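Local atomic coordinates of DNA topoisomerase 2-associated protein PAT1 (Saccharomyces cerevisiae, PDB entry 5LMG), a protein that activates mRNA decapping and represses translation, with a C-terminal domain that directly binds the decapping enzyme Dcp2 and the exonuclease Xrn1. Residues L140-T145 against V194-T199; Q251-P256 against A275-F280. The protein carries 2 engineered substitutions. All coordinates share one frame; numbering follows the deposited sequence.

In the fold
Both contacts lie about 11 Å from the centre of this mostly helical chain, yet differ in burial and chemistry. Contact 1, between segment 140-145 on helix 136-141 and segment 194-199 on helix 194-197, is partly buried and largely polar: serine and threonine hydroxyls, backbone groups and a water do much of the joining, and K144 and T145 are exposed. Contact 2 is buried, and loop 251-256 meets helix 275-286 through apolar and aromatic side chains. The contacts follow one another along the chain, with centres about 11 Å apart, and touch directly. Y143 of contact 1 probably hydrogen-bonds L252 O and packs on P255 and P256, while T198 meets I253.

Contact 1. Residues L140-T145 against V194-T199; sequences LSSYKT and VSFLTT
T199 reaches between S142 and Y143, and its side chain divides its work between them. Its CB lies 3.6 Å from Y143 CE2. Beyond it, CG2 runs along the far end of the same ring, 3.8 Å from Y143 OH, whose own polar partner is L252 O. The other branch, OG1, sits between the backbone N and the carbonyl carbon (chi1 72°), a turn that brings it back toward F196 O: it donates to that oxygen at 2.7 Å, in the carbonyl plane, and receives the hydroxyl of S142 (OG to T199 OG1, 2.7 Å). S142 OG in turn accepts from K144 N at 3.2 Å, so a relay of three hydrogen bonds runs from one backbone to the other and fixes both hydroxyls. Beside it, the F196 ring comes up to S142 OG and to T145 CG2, the latter 3.6 Å from F196 CE1. T199 O takes a weak bond from Y143 N, and a water donates both to it and to S141 O. By accepting from K144 N, S142 OG forms an ST turn, and its bond to T199 ties that turn to segment 194-199 within a mostly helical fold whose family belongs to the TPR clan.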
loop_
_atom_site.group_PDB
_atom_site.type_symbol
_atom_site.label_atom_id
_atom_site.label_comp_id
_atom_site.label_asym_id
_atom_site.label_seq_id
_atom_site.Cartn_x
_atom_site.Cartn_y
_atom_site.Cartn_z
ATOM N N LEU A 140 -1.376 3.801 -12.900
ATOM C CA LEU A 140 -0.029 3.346 -13.249
ATOM C C LEU A 140 0.437 2.125 -12.475
ATOM O O LEU A 140 1.206 1.338 -13.012
ATOM C CB LEU A 140 1.009 4.483 -13.088
ATOM C CG LEU A 140 0.932 5.619 -14.115
ATOM C CD1 LEU A 140 1.970 6.694 -13.804
ATOM C CD2 LEU A 140 1.066 5.092 -15.559
ATOM N N SER A 141 0.057 2.017 -11.199
ATOM C CA SER A 141 0.467 0.915 -10.325
ATOM C C SER A 141 -0.500 -0.285 -10.337
ATOM O O SER A 141 -0.238 -1.279 -9.655
ATOM C CB SER A 141 0.715 1.414 -8.901
ATOM O OG SER A 141 -0.468 1.981 -8.363
ATOM N N SER A 142 -1.606 -0.205 -11.100
ATOM C CA SER A 142 -2.545 -1.333 -11.209
ATOM C C SER A 142 -2.109 -2.218 -12.391
ATOM O O SER A 142 -1.974 -1.725 -13.512
ATOM C CB SER A 142 -3.974 -0.849 -11.448
ATOM O OG SER A 142 -4.841 -1.932 -11.764
ATOM N N TYR A 143 -1.956 -3.526 -12.146
ATOM C CA TYR A 143 -1.630 -4.494 -13.201
ATOM C C TYR A 143 -2.768 -4.611 -14.227
ATOM O O TYR A 143 -2.536 -5.061 -15.338
ATOM C CB TYR A 143 -1.298 -5.867 -12.593
ATOM C CG TYR A 143 -2.459 -6.597 -11.946
ATOM C CD1 TYR A 143 -3.354 -7.343 -12.713
ATOM C CD2 TYR A 143 -2.588 -6.650 -10.559
ATOM C CE1 TYR A 143 -4.363 -8.093 -12.123
ATOM C CE2 TYR A 143 -3.585 -7.415 -9.957
ATOM C CZ TYR A 143 -4.478 -8.128 -10.745
ATOM O OH TYR A 143 -5.509 -8.840 -10.189
ATOM N N LYS A 144 -4.001 -4.222 -13.840
ATOM C CA LYS A 144 -5.166 -4.272 -14.718
ATOM C C LYS A 144 -5.138 -3.136 -15.725
ATOM O O LYS A 144 -5.310 -3.392 -16.911
ATOM C CB LYS A 144 -6.478 -4.267 -13.912
ATOM C CG LYS A 144 -6.866 -5.638 -13.365
ATOM C CD LYS A 144 -7.612 -6.490 -14.399
ATOM C CE LYS A 144 -7.559 -7.965 -14.070
ATOM N NZ LYS A 144 -8.151 -8.796 -15.151
ATOM N N THR A 145 -4.926 -1.886 -15.263
ATOM C CA THR A 145 -4.911 -0.715 -16.148
ATOM C C THR A 145 -3.541 -0.454 -16.806
ATOM O O THR A 145 -3.500 0.140 -17.883
ATOM C CB THR A 145 -5.443 0.528 -15.434
ATOM O OG1 THR A 145 -4.789 0.656 -14.178
ATOM C CG2 THR A 145 -6.965 0.503 -15.257
ATOM N N VAL A 194 -13.454 -0.893 -4.650
ATOM C CA VAL A 194 -12.420 -1.332 -3.701
ATOM C C VAL A 194 -11.540 -2.441 -4.306
ATOM O O VAL A 194 -10.315 -2.361 -4.189
ATOM C CB VAL A 194 -12.997 -1.699 -2.298
ATOM C CG1 VAL A 194 -11.884 -1.987 -1.293
ATOM C CG2 VAL A 194 -13.900 -0.588 -1.765
ATOM N N SER A 195 -12.147 -3.429 -4.999
ATOM C CA SER A 195 -11.397 -4.509 -5.646
ATOM C C SER A 195 -10.385 -3.966 -6.682
ATOM O O SER A 195 -9.262 -4.470 -6.736
ATOM C CB SER A 195 -12.335 -5.529 -6.278
ATOM O OG SER A 195 -11.578 -6.550 -6.907
ATOM N N PHE A 196 -10.766 -2.928 -7.474
ATOM C CA PHE A 196 -9.833 -2.291 -8.400
ATOM C C PHE A 196 -8.643 -1.690 -7.627
ATOM O O PHE A 196 -7.506 -1.900 -8.038
ATOM C CB PHE A 196 -10.499 -1.224 -9.304
ATOM C CG PHE A 196 -9.481 -0.407 -10.092
ATOM C CD1 PHE A 196 -8.770 -0.977 -11.146
ATOM C CD2 PHE A 196 -9.191 0.908 -9.735
ATOM C CE1 PHE A 196 -7.797 -0.240 -11.841
ATOM C CE2 PHE A 196 -8.227 1.649 -10.439
ATOM C CZ PHE A 196 -7.535 1.069 -11.487
ATOM N N LEU A 197 -8.903 -0.998 -6.487
ATOM C CA LEU A 197 -7.851 -0.385 -5.649
ATOM C C LEU A 197 -6.816 -1.403 -5.146
ATOM O O LEU A 197 -5.623 -1.081 -5.058
ATOM C CB LEU A 197 -8.438 0.404 -4.459
ATOM C CG LEU A 197 -9.285 1.649 -4.757
ATOM C CD1 LEU A 197 -9.652 2.355 -3.458
ATOM C CD2 LEU A 197 -8.566 2.635 -5.718
ATOM N N THR A 198 -7.267 -2.644 -4.875
ATOM C CA THR A 198 -6.404 -3.737 -4.409
ATOM C C THR A 198 -5.505 -4.344 -5.515
ATOM O O THR A 198 -4.608 -5.116 -5.186
ATOM C CB THR A 198 -7.214 -4.813 -3.686
ATOM O OG1 THR A 198 -7.994 -5.538 -4.630
ATOM C CG2 THR A 198 -8.046 -4.257 -2.520
ATOM N N THR A 199 -5.748 -4.010 -6.806
ATOM C CA THR A 199 -4.902 -4.464 -7.935
ATOM C C THR A 199 -3.679 -3.514 -8.073
ATOM O O THR A 199 -2.763 -3.769 -8.862
ATOM C CB THR A 199 -5.685 -4.593 -9.258
ATOM O OG1 THR A 199 -6.009 -3.302 -9.765
ATOM C CG2 THR A 199 -6.921 -5.501 -9.159
HETATM O O HOH W 1 -0.062 -4.251 -9.186
#

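Contact 2. Residues Q251-P256 against A275-F280; sequences QLIFPP and AYIWAF. Engineered in segment 275-280: A279 (natural residue Gln). With EDO (1,2-ethanediol), chain H.
Within the two segments, the shortest firm polar bond runs from A279 N to A275 O (2.9 Å; A279 is engineered, glutamine in nature), in the turn of helix 275-286 that presents I277 and W278 to I253 and F254. I277 does most of the joining. Its CG2 branch, anti to the backbone N, stands over one face of the F254 ring, 3.6 Å from the centroid and 18° off the normal, a CH-pi contact. The same methyl meets the end of I253, with I253 CD1 3.5 Å from I277 CG2 as the two isoleucine side chains pass alongside one another, pointing opposite ways. I253 CD1 also reaches F280, 3.7 Å from its CD2. The other branch of I277 ends in CD1, 3.9 Å from P255 CD. F254 turns its edge to the indole face of W278 in a T-shaped pair, planes at 66° and centroid 5.3 Å from that of the six-membered ring. Replacing F254 by an alanine would probably open a gap between I277 CG2 and the W278 face and leave both without their aromatic partner. V300 and E303 of helix 290-322 also touch F254, and an ethanediol, probably from the crystallisation liquor, lies near P255 O. With no hydrogen bond found between the two segments, cohesion across this buried seam rests on dispersion and aromatic packing, and so on close fit of shape.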
loop_
_atom_site.group_PDB
_atom_site.type_symbol
_atom_site.label_atom_id
_atom_site.label_comp_id
_atom_site.label_asym_id
_atom_site.label_seq_id
_atom_site.Cartn_x
_atom_site.Cartn_y
_atom_site.Cartn_z
ATOM N N GLN A 251 -8.111 -13.022 -3.983
ATOM C CA GLN A 251 -7.002 -13.556 -4.786
ATOM C C GLN A 251 -6.448 -12.526 -5.819
ATOM O O GLN A 251 -5.253 -12.564 -6.138
ATOM C CB GLN A 251 -7.416 -14.894 -5.446
ATOM C CG GLN A 251 -6.676 -15.298 -6.736
ATOM C CD GLN A 251 -5.254 -15.759 -6.508
ATOM O OE1 GLN A 251 -4.992 -16.723 -5.774
ATOM N NE2 GLN A 251 -4.310 -15.127 -7.195
ATOM N N LEU A 252 -7.301 -11.575 -6.272
ATOM C CA LEU A 252 -6.926 -10.547 -7.261
ATOM C C LEU A 252 -5.858 -9.548 -6.761
ATOM O O LEU A 252 -5.317 -8.778 -7.554
ATOM C CB LEU A 252 -8.164 -9.811 -7.802
ATOM C CG LEU A 252 -9.262 -10.666 -8.464
ATOM C CD1 LEU A 252 -10.397 -9.777 -8.959
ATOM C CD2 LEU A 252 -8.710 -11.515 -9.629
ATOM N N ILE A 253 -5.533 -9.580 -5.463
ATOM C CA ILE A 253 -4.481 -8.746 -4.886
ATOM C C ILE A 253 -3.080 -9.258 -5.326
ATOM O O ILE A 253 -2.120 -8.492 -5.286
ATOM C CB ILE A 253 -4.622 -8.570 -3.348
ATOM C CG1 ILE A 253 -4.208 -9.848 -2.575
ATOM C CG2 ILE A 253 -6.034 -8.079 -2.949
ATOM C CD1 ILE A 253 -4.251 -9.722 -1.049
ATOM N N PHE A 254 -2.981 -10.546 -5.748
ATOM C CA PHE A 254 -1.734 -11.167 -6.234
ATOM C C PHE A 254 -1.672 -10.953 -7.762
ATOM O O PHE A 254 -2.528 -11.485 -8.470
ATOM C CB PHE A 254 -1.684 -12.666 -5.876
ATOM C CG PHE A 254 -1.544 -12.966 -4.401
ATOM C CD1 PHE A 254 -2.664 -13.028 -3.577
ATOM C CD2 PHE A 254 -0.290 -13.190 -3.835
ATOM C CE1 PHE A 254 -2.533 -13.302 -2.206
ATOM C CE2 PHE A 254 -0.159 -13.478 -2.470
ATOM C CZ PHE A 254 -1.285 -13.546 -1.665
ATOM N N PRO A 255 -0.724 -10.125 -8.278
ATOM C CA PRO A 255 -0.684 -9.858 -9.732
ATOM C C PRO A 255 -0.319 -11.074 -10.587
ATOM O O PRO A 255 0.320 -11.999 -10.064
ATOM C CB PRO A 255 0.377 -8.748 -9.872
ATOM C CG PRO A 255 0.566 -8.204 -8.497
ATOM C CD PRO A 255 0.335 -9.375 -7.581
ATOM N N PRO A 256 -0.700 -11.095 -11.893
ATOM C CA PRO A 256 -0.313 -12.227 -12.751
ATOM C C PRO A 256 1.199 -12.330 -12.903
ATOM O O PRO A 256 1.929 -11.352 -12.707
ATOM C CB PRO A 256 -0.974 -11.919 -14.104
ATOM C CG PRO A 256 -1.911 -10.794 -13.854
ATOM C CD PRO A 256 -1.415 -10.063 -12.667
ATOM N N ALA A 275 5.825 -8.821 0.036
ATOM C CA ALA A 275 5.699 -8.547 1.478
ATOM C C ALA A 275 4.502 -7.652 1.797
ATOM O O ALA A 275 3.781 -7.940 2.753
ATOM C CB ALA A 275 6.978 -7.936 2.030
ATOM N N TYR A 276 4.259 -6.611 0.964
ATOM C CA TYR A 276 3.124 -5.686 1.105
ATOM C C TYR A 276 1.755 -6.414 0.950
ATOM O O TYR A 276 0.760 -5.938 1.494
ATOM C CB TYR A 276 3.239 -4.515 0.101
ATOM C CG TYR A 276 2.935 -4.891 -1.333
ATOM C CD1 TYR A 276 3.864 -5.589 -2.102
ATOM C CD2 TYR A 276 1.723 -4.543 -1.926
ATOM C CE1 TYR A 276 3.581 -5.964 -3.415
ATOM C CE2 TYR A 276 1.431 -4.909 -3.242
ATOM C CZ TYR A 276 2.371 -5.607 -3.986
ATOM O OH TYR A 276 2.114 -5.982 -5.279
ATOM N N ILE A 277 1.706 -7.532 0.186
ATOM C CA ILE A 277 0.466 -8.307 -0.002
ATOM C C ILE A 277 0.151 -9.054 1.290
ATOM O O ILE A 277 -0.988 -9.009 1.760
ATOM C CB ILE A 277 0.510 -9.259 -1.237
ATOM C CG1 ILE A 277 0.752 -8.475 -2.547
ATOM C CG2 ILE A 277 -0.779 -10.093 -1.315
ATOM C CD1 ILE A 277 1.062 -9.320 -3.800
ATOM N N TRP A 278 1.172 -9.749 1.855
ATOM C CA TRP A 278 1.014 -10.498 3.107
ATOM C C TRP A 278 0.778 -9.558 4.288
ATOM O O TRP A 278 0.085 -9.954 5.217
ATOM C CB TRP A 278 2.191 -11.465 3.347
ATOM C CG TRP A 278 2.325 -12.506 2.270
ATOM C CD1 TRP A 278 3.240 -12.519 1.255
ATOM C CD2 TRP A 278 1.438 -13.614 2.028
ATOM N NE1 TRP A 278 3.000 -13.582 0.414
ATOM C CE2 TRP A 278 1.887 -14.261 0.853
ATOM C CE3 TRP A 278 0.304 -14.125 2.691
ATOM C CZ2 TRP A 278 1.262 -15.412 0.345
ATOM C CZ3 TRP A 278 -0.333 -15.245 2.170
ATOM C CH2 TRP A 278 0.143 -15.877 1.010
ATOM N N ALA A 279 1.311 -8.306 4.233
ATOM C CA ALA A 279 1.096 -7.283 5.272
ATOM C C ALA A 279 -0.372 -6.835 5.239
ATOM O O ALA A 279 -0.999 -6.719 6.293
ATOM C CB ALA A 279 2.034 -6.101 5.075
ATOM N N PHE A 280 -0.933 -6.651 4.032
ATOM C CA PHE A 280 -2.346 -6.328 3.868
ATOM C C PHE A 280 -3.226 -7.462 4.429
ATOM O O PHE A 280 -4.153 -7.177 5.187
ATOM C CB PHE A 280 -2.708 -6.061 2.390
ATOM C CG PHE A 280 -4.205 -6.052 2.137
ATOM C CD1 PHE A 280 -4.978 -4.937 2.461
ATOM C CD2 PHE A 280 -4.844 -7.166 1.601
ATOM C CE1 PHE A 280 -6.362 -4.934 2.244
ATOM C CE2 PHE A 280 -6.229 -7.174 1.408
ATOM C CZ PHE A 280 -6.982 -6.050 1.718
HETATM C C1 EDO H . 2.085 -15.267 -7.415
HETATM O O1 EDO H . 2.183 -15.200 -6.000
HETATM C C2 EDO H . 1.039 -14.237 -7.902
HETATM O O2 EDO H . 1.499 -12.892 -7.731
#